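Local coordinates for DotU family type IV/VI secretion system protein (Acinetobacter baumannii, PDB 6Y4R) that is the cytoplasmic domain of TssL, a key component of the type VI secretion system, where DotU-family proteins probably serve in the membrane-embedded complex, at residues 22-25 / 29-32; 71-76 / 80-85; 103-108 / 134-139; 127-132 / 147-152. One frame throughout, in Å; residues are numbered along the deposited sequence.

Read from the N terminus, this all-helical domain is joined by contacts over quite different sequence spans. Contact 1 folds the loop after helix 9-19 back on the start of helix 27-47, and contact 2 closes the next short connection, from helix 52-71 into helix 79-85. They follow in series and meet directly, Pro24 packing on Leu81 and Phe30 on Trp85. Contacts 3 and 4 reach further and cross, since 127-132 falls between the two segments of contact 3, and 134-139 between those of contact 4. Together they tie helices 100-114, 119-130 and 143-159, meeting where Phe105 packs on Leu129 and Leu148. Thr72 against Arg138 links contact 2 to contact 3.

Contact 1: residues 22-25 / 29-32; sequences YVPA and RFRE
Pro24 points the CG corner of its ring at one face of Phe30, a CH-pi contact between loop 22-25 and the first turns of helix 27-47. The phenylalanine can be followed outward. Its CB meets the proline first, with Phe30 CB 3.8 Å from Pro24 CB. With CG turned away from the backbone nitrogen (chi1 -179°), the ring is carried in front of the CB-CG edge of the proline, and Phe30 CG sits 3.7 Å from Pro24 CG. Next, Phe30 CD1 touches that methylene, at 3.7 Å from Pro24 CG, while on the other branch Phe30 CD2 is slightly more distant. Further along, Phe30 CE1 keeps within 3.9 Å of Pro24 CG. One proline carbon stands over the middle of the ring: Pro24 CG is 3.7 Å from the Phe30 centroid and 14° off the ring normal, so a C-H of this methylene can point into the pi cloud. At the exposed margin, Arg29 brings the edge of its guanidinium toward a methyl group, with NH2 of Arg29 4.3 Å from CB of Ala25. The apolar pair itself is buried. Leu81 of helix 79-85 packs on Pro24, and Phe30 also touches Ile18 of helix 9-19 and Trp85.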
loop_
_atom_site.group_PDB
_atom_site.type_symbol
_atom_site.label_atom_id
_atom_site.label_comp_id
_atom_site.label_asym_id
_atom_site.label_seq_id
_atom_site.Cartn_x
_atom_site.Cartn_y
_atom_site.Cartn_z
ATOM N N TYR A 22 8.028 -8.447 13.381
ATOM C CA TYR A 22 8.981 -9.363 12.773
ATOM C C TYR A 22 10.007 -8.560 11.985
ATOM O O TYR A 22 9.660 -7.631 11.245
ATOM C CB TYR A 22 8.260 -10.355 11.855
ATOM C CG TYR A 22 9.109 -10.905 10.713
ATOM C CD1 TYR A 22 9.157 -10.254 9.480
ATOM C CD2 TYR A 22 9.839 -12.075 10.860
ATOM C CE1 TYR A 22 9.908 -10.740 8.447
ATOM C CE2 TYR A 22 10.598 -12.570 9.837
ATOM C CZ TYR A 22 10.633 -11.906 8.630
ATOM O OH TYR A 22 11.406 -12.414 7.598
ATOM N N VAL A 23 11.269 -8.935 12.105
ATOM C CA VAL A 23 12.360 -8.191 11.476
ATOM C C VAL A 23 13.010 -9.086 10.430
ATOM O O VAL A 23 13.466 -10.184 10.768
ATOM C CB VAL A 23 13.399 -7.712 12.507
ATOM C CG1 VAL A 23 14.431 -6.800 11.826
ATOM C CG2 VAL A 23 12.711 -7.052 13.730
ATOM N N PRO A 24 13.113 -8.647 9.175
ATOM C CA PRO A 24 13.717 -9.503 8.147
ATOM C C PRO A 24 15.186 -9.762 8.449
ATOM O O PRO A 24 15.941 -8.842 8.785
ATOM C CB PRO A 24 13.546 -8.682 6.859
ATOM C CG PRO A 24 12.378 -7.776 7.121
ATOM C CD PRO A 24 12.425 -7.474 8.602
ATOM N N ALA A 25 15.585 -11.031 8.327
ATOM C CA ALA A 25 16.965 -11.412 8.618
ATOM C C ALA A 25 17.930 -10.805 7.606
ATOM O O ALA A 25 19.046 -10.401 7.962
ATOM C CB ALA A 25 17.090 -12.938 8.645
ATOM N N ARG A 29 17.524 -9.139 0.626
ATOM C CA ARG A 29 16.745 -10.249 0.100
ATOM C C ARG A 29 15.256 -9.972 0.275
ATOM O O ARG A 29 14.439 -10.314 -0.592
ATOM C CB ARG A 29 17.144 -11.549 0.805
ATOM C CG ARG A 29 16.401 -12.761 0.279
ATOM C CD ARG A 29 16.636 -14.036 1.021
ATOM N NE ARG A 29 16.556 -13.914 2.479
ATOM C CZ ARG A 29 17.095 -14.767 3.346
ATOM N NH1 ARG A 29 17.752 -15.813 2.901
ATOM N NH2 ARG A 29 16.957 -14.552 4.644
ATOM N N PHE A 30 14.894 -9.364 1.406
ATOM C CA PHE A 30 13.524 -8.938 1.650
ATOM C C PHE A 30 13.037 -7.968 0.576
ATOM O O PHE A 30 11.879 -8.030 0.148
ATOM C CB PHE A 30 13.442 -8.318 3.052
ATOM C CG PHE A 30 12.067 -7.850 3.439
ATOM C CD1 PHE A 30 11.088 -8.754 3.817
ATOM C CD2 PHE A 30 11.750 -6.498 3.402
ATOM C CE1 PHE A 30 9.809 -8.307 4.176
ATOM C CE2 PHE A 30 10.492 -6.052 3.754
ATOM C CZ PHE A 30 9.510 -6.962 4.144
ATOM N N ARG A 31 13.908 -7.074 0.106
ATOM C CA ARG A 31 13.459 -6.059 -0.849
ATOM C C ARG A 31 13.212 -6.667 -2.226
ATOM O O ARG A 31 12.266 -6.272 -2.927
ATOM C CB ARG A 31 14.501 -4.943 -0.974
ATOM C CG ARG A 31 14.065 -3.733 -1.832
ATOM C CD ARG A 31 15.268 -2.873 -2.067
ATOM N NE ARG A 31 14.933 -1.571 -2.640
ATOM C CZ ARG A 31 15.283 -1.167 -3.862
ATOM N NH1 ARG A 31 15.980 -1.963 -4.642
ATOM N NH2 ARG A 31 14.950 0.040 -4.265
ATOM N N GLU A 32 14.096 -7.578 -2.657
ATOM C CA GLU A 32 13.903 -8.272 -3.927
ATOM C C GLU A 32 12.712 -9.222 -3.871
ATOM O O GLU A 32 12.114 -9.518 -4.911
ATOM C CB GLU A 32 15.201 -9.000 -4.317
ATOM C CG GLU A 32 15.113 -10.184 -5.323
ATOM C CD GLU A 32 14.304 -9.903 -6.605
ATOM O OE1 GLU A 32 13.389 -10.704 -6.909
ATOM O OE2 GLU A 32 14.565 -8.891 -7.302
#

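Contact 2: residues 71-76 / 80-85; sequences VTQQDP and NLQNSW
Gln82, on helix 79-85, reaches across to the backbone of Gln73, and a single hydrogen bond carries the contact. Gln82 NE2 donates to Gln73 O at 2.6 Å, with an N-H...O angle of 160°. The donor meets the carbonyl well off the direction of the C=O bond, at a C=O...N angle of 121°, and is tilted somewhat out of the carbonyl plane. Gln73 O, for its part, lies close to the plane of the Gln82 amide. An outstretched side chain makes this reach possible, since beyond CG the glutamine is extended (chi2 172°). No apolar side-chain pair supports the bond; Val71 O merely lies nearby, 3.6 Å from Gln82 NE2. Backbone bonds hold the helix from which the glutamine projects, among them Trp85 N to Leu81 O at 3.0 Å. Outside the two segments, Gln82 NE2 also donates to Ile70 O in the last turn of helix 52-71. The chemistry is that of a side-chain amide bridging two main-chain carbonyls, one near a helix C-terminus and one in the following loop. Two bonds on NE2 should fix the rotation of the amide and may offset part of the partial negative charge of the carbonyls at the helix end.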
loop_
_atom_site.group_PDB
_atom_site.type_symbol
_atom_site.label_atom_id
_atom_site.label_comp_id
_atom_site.label_asym_id
_atom_site.label_seq_id
_atom_site.Cartn_x
_atom_site.Cartn_y
_atom_site.Cartn_z
ATOM N N VAL A 71 9.734 2.807 7.548
ATOM C CA VAL A 71 10.435 4.005 7.999
ATOM C C VAL A 71 9.922 4.527 9.352
ATOM O O VAL A 71 10.682 5.176 10.081
ATOM C CB VAL A 71 10.385 5.074 6.873
ATOM C CG1 VAL A 71 8.994 5.776 6.764
ATOM C CG2 VAL A 71 11.512 6.073 7.032
ATOM N N THR A 72 8.664 4.250 9.728
ATOM C CA THR A 72 8.101 4.731 10.995
ATOM C C THR A 72 8.530 3.888 12.195
ATOM O O THR A 72 8.316 4.296 13.349
ATOM C CB THR A 72 6.568 4.794 10.939
ATOM O OG1 THR A 72 6.035 3.562 10.425
ATOM C CG2 THR A 72 6.120 5.956 10.068
ATOM N N GLN A 73 9.072 2.702 11.953
ATOM C CA GLN A 73 9.468 1.824 13.035
ATOM C C GLN A 73 10.469 2.495 13.959
ATOM O O GLN A 73 11.490 3.024 13.519
ATOM C CB GLN A 73 10.064 0.553 12.444
ATOM C CG GLN A 73 9.045 -0.350 11.793
ATOM C CD GLN A 73 7.850 -0.658 12.698
ATOM O OE1 GLN A 73 6.723 -0.731 12.222
ATOM N NE2 GLN A 73 8.106 -0.916 13.986
ATOM N N GLN A 74 10.178 2.464 15.257
ATOM C CA GLN A 74 11.071 3.065 16.237
ATOM C C GLN A 74 11.851 2.058 17.058
ATOM O O GLN A 74 12.736 2.459 17.822
ATOM C CB GLN A 74 10.302 3.984 17.188
ATOM C CG GLN A 74 9.355 4.901 16.482
ATOM C CD GLN A 74 8.871 5.989 17.385
ATOM O OE1 GLN A 74 7.860 6.642 17.100
ATOM N NE2 GLN A 74 9.632 6.240 18.456
ATOM N N ASP A 75 11.560 0.848 16.958
ATOM C CA ASP A 75 12.348 0.025 17.856
ATOM C C ASP A 75 13.711 -0.327 17.213
ATOM O O ASP A 75 13.810 -0.463 15.989
ATOM C CB ASP A 75 11.462 -1.148 18.340
ATOM C CG ASP A 75 12.222 -2.243 19.030
ATOM O OD1 ASP A 75 11.650 -2.884 19.971
ATOM O OD2 ASP A 75 13.247 -2.637 18.460
ATOM N N PRO A 76 14.790 -0.396 18.013
ATOM C CA PRO A 76 16.156 -0.388 17.438
ATOM C C PRO A 76 16.517 -1.622 16.619
ATOM O O PRO A 76 17.444 -1.539 15.799
ATOM C CB PRO A 76 17.059 -0.291 18.669
ATOM C CG PRO A 76 16.179 0.011 19.819
ATOM C CD PRO A 76 14.764 -0.173 19.474
ATOM N N ASN A 80 18.934 -1.740 11.001
ATOM C CA ASN A 80 19.607 -2.155 9.766
ATOM C C ASN A 80 18.660 -2.303 8.588
ATOM O O ASN A 80 19.062 -2.030 7.454
ATOM C CB ASN A 80 20.391 -3.461 9.946
ATOM C CG ASN A 80 21.555 -3.331 10.903
ATOM O OD1 ASN A 80 22.136 -2.244 11.050
ATOM N ND2 ASN A 80 21.922 -4.440 11.549
ATOM N N LEU A 81 17.401 -2.679 8.818
ATOM C CA LEU A 81 16.472 -2.754 7.693
ATOM C C LEU A 81 16.103 -1.366 7.199
ATOM O O LEU A 81 15.954 -1.150 5.990
ATOM C CB LEU A 81 15.226 -3.543 8.068
ATOM C CG LEU A 81 13.987 -3.348 7.187
ATOM C CD1 LEU A 81 14.158 -4.026 5.843
ATOM C CD2 LEU A 81 12.811 -3.953 7.927
ATOM N N GLN A 82 15.981 -0.408 8.119
ATOM C CA GLN A 82 15.711 0.971 7.722
ATOM C C GLN A 82 16.909 1.564 6.990
ATOM O O GLN A 82 16.745 2.234 5.967
ATOM C CB GLN A 82 15.330 1.799 8.951
ATOM C CG GLN A 82 14.039 1.290 9.640
ATOM C CD GLN A 82 13.738 1.977 10.964
ATOM O OE1 GLN A 82 14.630 2.205 11.779
ATOM N NE2 GLN A 82 12.478 2.305 11.185
ATOM N N ASN A 83 18.126 1.285 7.459
ATOM C CA ASN A 83 19.310 1.858 6.818
ATOM C C ASN A 83 19.547 1.327 5.411
ATOM O O ASN A 83 20.141 2.030 4.583
ATOM C CB ASN A 83 20.553 1.636 7.663
ATOM C CG ASN A 83 20.667 2.618 8.799
ATOM O OD1 ASN A 83 20.217 3.772 8.692
ATOM N ND2 ASN A 83 21.336 2.201 9.870
ATOM N N SER A 84 19.189 0.072 5.143
ATOM C CA SER A 84 19.287 -0.399 3.767
ATOM C C SER A 84 18.114 0.098 2.918
ATOM O O SER A 84 18.274 0.353 1.719
ATOM C CB SER A 84 19.438 -1.920 3.734
ATOM O OG SER A 84 18.221 -2.584 3.987
ATOM N N TRP A 85 16.937 0.267 3.514
ATOM C CA TRP A 85 15.774 0.657 2.728
ATOM C C TRP A 85 15.860 2.112 2.288
ATOM O O TRP A 85 15.490 2.441 1.154
ATOM C CB TRP A 85 14.498 0.415 3.538
ATOM C CG TRP A 85 13.241 0.278 2.718
ATOM C CD1 TRP A 85 12.324 1.257 2.438
ATOM C CD2 TRP A 85 12.752 -0.918 2.092
ATOM N NE1 TRP A 85 11.295 0.739 1.681
ATOM C CE2 TRP A 85 11.538 -0.592 1.453
ATOM C CE3 TRP A 85 13.221 -2.238 2.021
ATOM C CZ2 TRP A 85 10.793 -1.533 0.742
ATOM C CZ3 TRP A 85 12.483 -3.168 1.317
ATOM C CH2 TRP A 85 11.287 -2.813 0.681
#

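Contact 3: residues 103-108 / 134-139; sequences QFFEIL and QGKYRI
An edge-to-face aromatic pair joins helix 100-114 to the loop after helix 119-130, with Tyr137, from a short 3-10 turn, directing its edge at the face of Phe105. The ring planes stand at 72° and the centroids are 4.6 Å apart. Tyr137 CE1 is poised over the centre of the Phe105 ring, 3.4 Å above its plane, and the neighbouring Tyr137 CD1 lies 3.3 Å from Phe105 CZ. The other face of Phe105 is occupied from within its own helix, where Phe104 CD1 lies over the ring centre, so the phenyl is sandwiched. At the rim, Gln134 O lies in the ring plane, 3.4 Å from Phe105 CE2, placing a carbonyl oxygen against the electropositive C-H edge. That oxygen is also gripped by a backbone bond, Tyr137 N to Gln134 O at 3.2 Å, which helps to form the tight turn. The Lys136 chain, bent at chi3 (62°), comes obliquely to the same ring, bringing Lys136 CE to 3.9 Å from Phe105 CD2. Around this cluster, Phe105 also packs on Leu129 of helix 119-130 and Leu148 of helix 143-159, and Tyr137 lies on Ser144, Leu145 and Leu148 of the latter. Glu68 of helix 52-71 accepts the backbone N-H groups of Gln134 and Gly135 and forms a salt bridge with Arg138.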
loop_
_atom_site.group_PDB
_atom_site.type_symbol
_atom_site.label_atom_id
_atom_site.label_comp_id
_atom_site.label_asym_id
_atom_site.label_seq_id
_atom_site.Cartn_x
_atom_site.Cartn_y
_atom_site.Cartn_z
ATOM N N GLN A 103 -0.348 12.192 -2.336
ATOM C CA GLN A 103 -0.918 11.746 -3.596
ATOM C C GLN A 103 -1.689 10.436 -3.461
ATOM O O GLN A 103 -2.581 10.166 -4.273
ATOM C CB GLN A 103 0.198 11.653 -4.632
ATOM C CG GLN A 103 -0.254 11.220 -5.985
ATOM C CD GLN A 103 0.756 11.568 -7.018
ATOM O OE1 GLN A 103 0.880 10.891 -8.037
ATOM N NE2 GLN A 103 1.488 12.646 -6.775
ATOM N N PHE A 104 -1.395 9.635 -2.439
ATOM C CA PHE A 104 -2.245 8.487 -2.122
ATOM C C PHE A 104 -3.690 8.936 -1.916
ATOM O O PHE A 104 -4.634 8.230 -2.296
ATOM C CB PHE A 104 -1.673 7.785 -0.879
ATOM C CG PHE A 104 -2.501 6.646 -0.328
ATOM C CD1 PHE A 104 -3.723 6.867 0.314
ATOM C CD2 PHE A 104 -2.014 5.344 -0.390
ATOM C CE1 PHE A 104 -4.460 5.807 0.849
ATOM C CE2 PHE A 104 -2.754 4.271 0.155
ATOM C CZ PHE A 104 -3.976 4.514 0.768
ATOM N N PHE A 105 -3.882 10.122 -1.320
ATOM C CA PHE A 105 -5.215 10.628 -1.015
ATOM C C PHE A 105 -5.866 11.345 -2.183
ATOM O O PHE A 105 -7.098 11.390 -2.231
ATOM C CB PHE A 105 -5.154 11.505 0.240
ATOM C CG PHE A 105 -4.831 10.711 1.506
ATOM C CD1 PHE A 105 -5.762 9.813 2.031
ATOM C CD2 PHE A 105 -3.594 10.823 2.128
ATOM C CE1 PHE A 105 -5.484 9.069 3.162
ATOM C CE2 PHE A 105 -3.308 10.079 3.254
ATOM C CZ PHE A 105 -4.259 9.194 3.778
ATOM N N GLU A 106 -5.080 11.907 -3.113
ATOM C CA GLU A 106 -5.621 12.406 -4.380
ATOM C C GLU A 106 -6.177 11.264 -5.221
ATOM O O GLU A 106 -7.290 11.353 -5.747
ATOM C CB GLU A 106 -4.522 13.138 -5.145
ATOM C CG GLU A 106 -3.863 14.210 -4.324
ATOM C CD GLU A 106 -3.214 15.302 -5.167
ATOM O OE1 GLU A 106 -3.115 16.460 -4.689
ATOM O OE2 GLU A 106 -2.741 14.998 -6.288
ATOM N N ILE A 107 -5.400 10.181 -5.355
ATOM C CA ILE A 107 -5.840 8.986 -6.083
ATOM C C ILE A 107 -7.052 8.357 -5.395
ATOM O O ILE A 107 -7.967 7.829 -6.049
ATOM C CB ILE A 107 -4.672 7.985 -6.237
ATOM C CG1 ILE A 107 -3.475 8.673 -6.941
ATOM C CG2 ILE A 107 -5.139 6.723 -6.966
ATOM C CD1 ILE A 107 -2.198 7.856 -7.048
ATOM N N LEU A 108 -7.081 8.402 -4.070
ATOM C CA LEU A 108 -8.218 7.825 -3.368
ATOM C C LEU A 108 -9.489 8.598 -3.684
ATOM O O LEU A 108 -10.537 7.992 -3.928
ATOM C CB LEU A 108 -7.946 7.805 -1.862
ATOM C CG LEU A 108 -9.079 7.374 -0.936
ATOM C CD1 LEU A 108 -9.243 5.864 -1.028
ATOM C CD2 LEU A 108 -8.778 7.787 0.480
ATOM N N GLN A 134 -0.932 6.115 7.089
ATOM C CA GLN A 134 -1.403 7.437 7.479
ATOM C C GLN A 134 -1.055 8.529 6.485
ATOM O O GLN A 134 -1.884 9.405 6.218
ATOM C CB GLN A 134 -0.819 7.805 8.832
ATOM C CG GLN A 134 -0.991 6.722 9.827
ATOM C CD GLN A 134 -0.824 7.224 11.219
ATOM O OE1 GLN A 134 -1.453 6.696 12.132
ATOM N NE2 GLN A 134 0.060 8.201 11.408
ATOM N N GLY A 135 0.146 8.484 5.919
ATOM C CA GLY A 135 0.558 9.515 4.985
ATOM C C GLY A 135 0.533 10.884 5.618
ATOM O O GLY A 135 1.116 11.136 6.678
ATOM N N LYS A 136 -0.148 11.783 4.929
ATOM C CA LYS A 136 -0.198 13.187 5.298
ATOM C C LYS A 136 -0.986 13.444 6.576
ATOM O O LYS A 136 -0.781 14.480 7.219
ATOM C CB LYS A 136 -0.745 13.946 4.089
ATOM C CG LYS A 136 -1.365 15.273 4.341
ATOM C CD LYS A 136 -2.433 15.579 3.290
ATOM C CE LYS A 136 -3.561 14.555 3.353
ATOM N NZ LYS A 136 -4.639 14.862 2.351
ATOM N N TYR A 137 -1.825 12.495 6.993
ATOM C CA TYR A 137 -2.626 12.605 8.203
ATOM C C TYR A 137 -1.835 12.337 9.473
ATOM O O TYR A 137 -2.394 12.495 10.565
ATOM C CB TYR A 137 -3.799 11.633 8.147
ATOM C CG TYR A 137 -4.875 12.054 7.188
ATOM C CD1 TYR A 137 -4.809 11.702 5.851
ATOM C CD2 TYR A 137 -5.953 12.802 7.614
ATOM C CE1 TYR A 137 -5.786 12.082 4.964
ATOM C CE2 TYR A 137 -6.934 13.184 6.733
ATOM C CZ TYR A 137 -6.844 12.815 5.409
ATOM O OH TYR A 137 -7.809 13.177 4.505
ATOM N N ARG A 138 -0.569 11.919 9.357
ATOM C CA ARG A 138 0.248 11.635 10.532
ATOM C C ARG A 138 0.558 12.900 11.334
ATOM O O ARG A 138 0.600 12.846 12.573
ATOM C CB ARG A 138 1.540 10.928 10.109
ATOM C CG ARG A 138 2.445 10.538 11.286
ATOM C CD ARG A 138 3.595 9.580 10.913
ATOM N NE ARG A 138 3.114 8.348 10.295
ATOM C CZ ARG A 138 2.792 7.247 10.969
ATOM N NH1 ARG A 138 2.892 7.228 12.295
ATOM N NH2 ARG A 138 2.345 6.171 10.322
ATOM N N ILE A 139 0.755 14.037 10.665
ATOM C CA ILE A 139 1.060 15.297 11.341
ATOM C C ILE A 139 -0.190 16.150 11.549
ATOM O O ILE A 139 -0.298 16.852 12.557
ATOM C CB ILE A 139 2.168 16.083 10.599
ATOM C CG1 ILE A 139 2.018 16.008 9.070
ATOM C CG2 ILE A 139 3.557 15.621 11.065
ATOM C CD1 ILE A 139 0.992 16.962 8.484
#

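Contact 4: residues 127-132 / 147-152; sequences YCLLLG and HLVARV
Val149 spreads its two methyls over Leu129 and Leu130, and its first torsion decides which takes which. At chi1 -179°, CG1 turns away from the backbone nitrogen and toward Leu130, while CG2 stays beside that nitrogen and faces Leu129. This is helix-helix packing within an all-helical fold, the last turn of helix 119-130 against the middle of helix 143-159, and it is entirely apolar. The contact to Leu129 is made near the base of its side chain: Leu129 CB lies 3.8 Å from Val149 CG2. Leu130 meets the valine with a terminal methyl instead, Leu130 CD2 lying 3.8 Å from Val149 CG1. The backbones are close here, Leu129 CA 6.5 Å from Val149 CA. Burial is uneven, for Leu129 points inward, where Phe104 and Phe105 of helix 100-114 meet it, whereas Leu130 remains at the solvent-exposed margin. Just beyond the contact, helix 119-130 ends in a Schellman motif, with Phe133 N bonding back to Cys128 O. Its C-prime residue, Gly132, has positive phi (106°), and Gly132 N donates to Leu129 O at 3.3 Å.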
loop_
_atom_site.group_PDB
_atom_site.type_symbol
_atom_site.label_atom_id
_atom_site.label_comp_id
_atom_site.label_asym_id
_atom_site.label_seq_id
_atom_site.Cartn_x
_atom_site.Cartn_y
_atom_site.Cartn_z
ATOM N N TYR A 127 -7.796 -0.967 2.217
ATOM C CA TYR A 127 -7.070 -1.978 2.986
ATOM C C TYR A 127 -5.682 -1.508 3.404
ATOM O O TYR A 127 -5.194 -1.901 4.466
ATOM C CB TYR A 127 -6.999 -3.274 2.176
ATOM C CG TYR A 127 -6.579 -4.463 2.984
ATOM C CD1 TYR A 127 -7.352 -4.908 4.038
ATOM C CD2 TYR A 127 -5.447 -5.180 2.655
ATOM C CE1 TYR A 127 -6.970 -6.012 4.790
ATOM C CE2 TYR A 127 -5.057 -6.296 3.392
ATOM C CZ TYR A 127 -5.824 -6.705 4.456
ATOM O OH TYR A 127 -5.453 -7.806 5.192
ATOM N N CYS A 128 -5.024 -0.686 2.594
ATOM C CA CYS A 128 -3.785 -0.062 3.042
ATOM C C CYS A 128 -4.055 0.888 4.207
ATOM O O CYS A 128 -3.209 1.057 5.092
ATOM C CB CYS A 128 -3.133 0.675 1.880
ATOM S SG CYS A 128 -2.593 -0.443 0.562
ATOM N N LEU A 129 -5.219 1.550 4.207
ATOM C CA LEU A 129 -5.558 2.401 5.343
ATOM C C LEU A 129 -5.822 1.582 6.615
ATOM O O LEU A 129 -5.362 1.973 7.695
ATOM C CB LEU A 129 -6.761 3.296 4.995
ATOM C CG LEU A 129 -6.505 4.365 3.918
ATOM C CD1 LEU A 129 -7.791 4.928 3.315
ATOM C CD2 LEU A 129 -5.666 5.498 4.498
ATOM N N LEU A 130 -6.503 0.418 6.512
ATOM C CA LEU A 130 -6.687 -0.422 7.708
ATOM C C LEU A 130 -5.390 -1.064 8.198
ATOM O O LEU A 130 -5.303 -1.390 9.392
ATOM C CB LEU A 130 -7.720 -1.547 7.515
ATOM C CG LEU A 130 -9.146 -1.373 6.999
ATOM C CD1 LEU A 130 -9.772 -2.729 6.621
ATOM C CD2 LEU A 130 -9.931 -0.706 8.086
ATOM N N LEU A 131 -4.382 -1.246 7.336
ATOM C CA LEU A 131 -3.101 -1.780 7.785
ATOM C C LEU A 131 -2.095 -0.691 8.176
ATOM O O LEU A 131 -0.880 -0.945 8.166
ATOM C CB LEU A 131 -2.479 -2.704 6.734
ATOM C CG LEU A 131 -3.267 -3.890 6.184
ATOM C CD1 LEU A 131 -2.381 -4.675 5.173
ATOM C CD2 LEU A 131 -3.772 -4.788 7.322
ATOM N N GLY A 132 -2.571 0.510 8.497
ATOM C CA GLY A 132 -1.795 1.488 9.235
ATOM C C GLY A 132 -1.258 2.650 8.438
ATOM O O GLY A 132 -0.635 3.543 9.028
ATOM N N HIS A 147 -12.060 8.830 10.608
ATOM C CA HIS A 147 -13.353 9.038 9.967
ATOM C C HIS A 147 -13.250 8.823 8.464
ATOM O O HIS A 147 -14.186 8.315 7.850
ATOM C CB HIS A 147 -13.963 10.387 10.342
ATOM C CG HIS A 147 -15.439 10.304 10.530
ATOM N ND1 HIS A 147 -16.212 11.335 11.005
ATOM C CD2 HIS A 147 -16.289 9.267 10.327
ATOM C CE1 HIS A 147 -17.478 10.936 11.079
ATOM N NE2 HIS A 147 -17.554 9.684 10.666
ATOM N N LEU A 148 -12.121 9.179 7.848
ATOM C CA LEU A 148 -11.994 8.920 6.411
ATOM C C LEU A 148 -11.977 7.426 6.124
ATOM O O LEU A 148 -12.652 6.957 5.197
ATOM C CB LEU A 148 -10.740 9.571 5.840
ATOM C CG LEU A 148 -10.226 9.012 4.511
ATOM C CD1 LEU A 148 -11.160 9.337 3.397
ATOM C CD2 LEU A 148 -8.895 9.639 4.226
ATOM N N VAL A 149 -11.253 6.655 6.941
ATOM C CA VAL A 149 -11.222 5.209 6.762
ATOM C C VAL A 149 -12.609 4.628 6.956
ATOM O O VAL A 149 -13.020 3.714 6.234
ATOM C CB VAL A 149 -10.209 4.577 7.733
ATOM C CG1 VAL A 149 -10.163 3.067 7.537
ATOM C CG2 VAL A 149 -8.825 5.193 7.528
ATOM N N ALA A 150 -13.362 5.169 7.915
ATOM C CA ALA A 150 -14.679 4.631 8.213
ATOM C C ALA A 150 -15.628 4.762 7.031
ATOM O O ALA A 150 -16.367 3.821 6.717
ATOM C CB ALA A 150 -15.255 5.333 9.438
ATOM N N ARG A 151 -15.618 5.914 6.355
ATOM C CA ARG A 151 -16.584 6.159 5.283
ATOM C C ARG A 151 -16.172 5.601 3.940
ATOM O O ARG A 151 -17.043 5.222 3.148
ATOM C CB ARG A 151 -16.845 7.640 5.095
ATOM C CG ARG A 151 -16.569 8.466 6.283
ATOM C CD ARG A 151 -16.640 9.897 5.961
ATOM N NE ARG A 151 -16.815 10.688 7.184
ATOM C CZ ARG A 151 -16.991 12.002 7.237
ATOM N NH1 ARG A 151 -17.052 12.688 6.128
ATOM N NH2 ARG A 151 -17.133 12.579 8.407
ATOM N N VAL A 152 -14.879 5.570 3.636
ATOM C CA VAL A 152 -14.485 4.827 2.455
ATOM C C VAL A 152 -14.907 3.381 2.621
ATOM O O VAL A 152 -15.362 2.735 1.670
ATOM C CB VAL A 152 -12.975 4.965 2.212
ATOM C CG1 VAL A 152 -12.561 4.218 0.967
ATOM C CG2 VAL A 152 -12.604 6.418 2.076
#